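Local coordinates for protein 3'-5'-exonuclease (Saccharomyces cerevisiae, PDB 3E2V) that probably cuts double-stranded DNA as a magnesium-dependent TatD-type nuclease, with both endonuclease and 3'-to-5' exonuclease activity, at residues L350-G355 with P359-Q364. Numbering follows the deposited sequence.
Sequences LYMVKG and PCNMEQ. With GOL (glycerol), chain D.
M352 alone carries the direct contact from strand 351-353, reaching across to C360 and N361 just ahead of helix 362-373. Its chain runs extended as far as SD and then bends at chi3 (74°), which turns the terminal methyl against both: CE lies 3.6 Å from C360 SG and 3.8 Å from N361 ND2. The backbone of M352 pairs with K334 and V336 of strand 334-336, in a small two-stranded parallel sheet outside the TIM barrel, while R46 of helix 40-49 also touches the M352 side chain. Further along, a glycerol, probably from the crystallisation liquor, bridges the segments and is also hydrogen-bonded to E308 and S335. V353 O accepts a hydrogen bond from glycerol O2 at 2.6 Å, and G355 N donates to glycerol O1 at 3.0 Å. At the far end N361 ND2 gives a hydrogen bond to glycerol O3 (3.1 Å, 152° at the hydrogen), and this amide nitrogen also bonds N357 OD1 in the intervening loop. A leucine in place of N361 would probably leave N357 and the glycerol hydroxyl without their amide donor. Direct contact is thus a small, buried touch of one methyl on a thiol and an amide, and the polar bridge may not exist outside the crystal.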
# COMPACT_ATOMS: atom_id res chain seq x y z
N LEU A 350 19.06 6.23 -18.68
CA LEU A 350 18.09 5.42 -17.94
C LEU A 350 16.87 5.12 -18.79
O LEU A 350 16.32 6.00 -19.45
CB LEU A 350 17.69 6.18 -16.67
CG LEU A 350 18.80 6.41 -15.64
CD1 LEU A 350 18.37 7.46 -14.60
CD2 LEU A 350 19.25 5.12 -14.96
N TYR A 351 16.44 3.86 -18.75
CA TYR A 351 15.35 3.37 -19.59
C TYR A 351 14.28 2.66 -18.77
O TYR A 351 14.62 1.99 -17.80
CB TYR A 351 15.86 2.35 -20.61
CG TYR A 351 16.65 2.94 -21.76
CD1 TYR A 351 16.04 3.13 -22.99
CD2 TYR A 351 18.00 3.25 -21.61
CE1 TYR A 351 16.77 3.64 -24.07
CE2 TYR A 351 18.72 3.78 -22.69
CZ TYR A 351 18.09 3.96 -23.89
OH TYR A 351 18.79 4.48 -24.97
N MET A 352 13.03 2.82 -19.19
CA MET A 352 11.86 2.15 -18.59
C MET A 352 11.42 0.99 -19.48
O MET A 352 11.88 0.86 -20.62
CB MET A 352 10.68 3.13 -18.42
CG MET A 352 11.05 4.40 -17.65
SD MET A 352 9.75 5.70 -17.48
CE MET A 352 8.67 4.92 -16.27
N VAL A 353 10.55 0.16 -18.92
CA VAL A 353 10.01 -0.99 -19.65
C VAL A 353 8.54 -0.72 -19.96
O VAL A 353 7.75 -0.42 -19.05
CB VAL A 353 10.17 -2.29 -18.83
CG1 VAL A 353 9.41 -3.43 -19.53
CG2 VAL A 353 11.65 -2.61 -18.61
N LYS A 354 8.16 -0.82 -21.23
CA LYS A 354 6.78 -0.58 -21.65
C LYS A 354 5.84 -1.49 -20.87
O LYS A 354 6.08 -2.69 -20.77
CB LYS A 354 6.61 -0.80 -23.16
CG LYS A 354 7.45 0.15 -24.01
CD LYS A 354 7.22 -0.06 -25.50
CE LYS A 354 8.04 0.93 -26.34
NZ LYS A 354 7.66 2.36 -26.11
N GLY A 355 4.79 -0.90 -20.30
CA GLY A 355 3.81 -1.65 -19.53
C GLY A 355 4.12 -1.83 -18.06
O GLY A 355 3.26 -2.30 -17.32
N PRO A 359 7.79 4.21 -9.75
CA PRO A 359 7.60 5.34 -8.82
C PRO A 359 7.94 6.71 -9.42
O PRO A 359 7.42 7.74 -8.94
CB PRO A 359 8.52 5.00 -7.63
CG PRO A 359 9.52 4.01 -8.19
CD PRO A 359 8.75 3.21 -9.22
N CYS A 360 8.76 6.77 -10.47
CA CYS A 360 9.03 8.07 -11.09
C CYS A 360 7.80 8.69 -11.73
O CYS A 360 7.84 9.85 -12.18
CB CYS A 360 10.17 8.02 -12.12
SG CYS A 360 9.84 7.03 -13.60
N ASN A 361 6.72 7.93 -11.79
CA ASN A 361 5.47 8.43 -12.35
C ASN A 361 4.53 9.05 -11.32
O ASN A 361 3.38 9.37 -11.63
CB ASN A 361 4.78 7.33 -13.17
CG ASN A 361 5.51 7.06 -14.48
OD1 ASN A 361 6.33 7.87 -14.91
ND2 ASN A 361 5.25 5.92 -15.08
N MET A 362 5.04 9.27 -10.11
CA MET A 362 4.30 10.04 -9.10
C MET A 362 3.80 11.38 -9.65
O MET A 362 2.66 11.79 -9.41
CB MET A 362 5.18 10.27 -7.87
CG MET A 362 5.19 9.06 -6.93
SD MET A 362 3.58 8.70 -6.05
CE MET A 362 3.67 10.04 -4.79
N GLU A 363 4.69 12.06 -10.38
CA GLU A 363 4.36 13.36 -10.94
C GLU A 363 3.13 13.33 -11.84
O GLU A 363 2.38 14.32 -11.90
CB GLU A 363 5.56 13.95 -11.68
CG GLU A 363 6.05 13.14 -12.86
CD GLU A 363 7.29 13.72 -13.49
OE1 GLU A 363 7.70 14.84 -13.12
OE2 GLU A 363 7.87 13.02 -14.36
N GLN A 364 2.87 12.21 -12.51
CA GLN A 364 1.68 12.08 -13.35
C GLN A 364 0.43 12.03 -12.50
O GLN A 364 -0.58 12.62 -12.83
CB GLN A 364 1.76 10.83 -14.23
CG GLN A 364 2.91 10.82 -15.22
CD GLN A 364 2.98 9.53 -16.00
OE1 GLN A 364 2.10 8.70 -15.93
NE2 GLN A 364 4.06 9.35 -16.75
C1 GOL D . 5.00 2.17 -18.66
O1 GOL D . 4.68 2.05 -20.03
C2 GOL D . 6.32 2.89 -18.43
O2 GOL D . 7.37 2.20 -19.07
C3 GOL D . 6.28 4.31 -19.00
O3 GOL D . 5.76 5.21 -18.04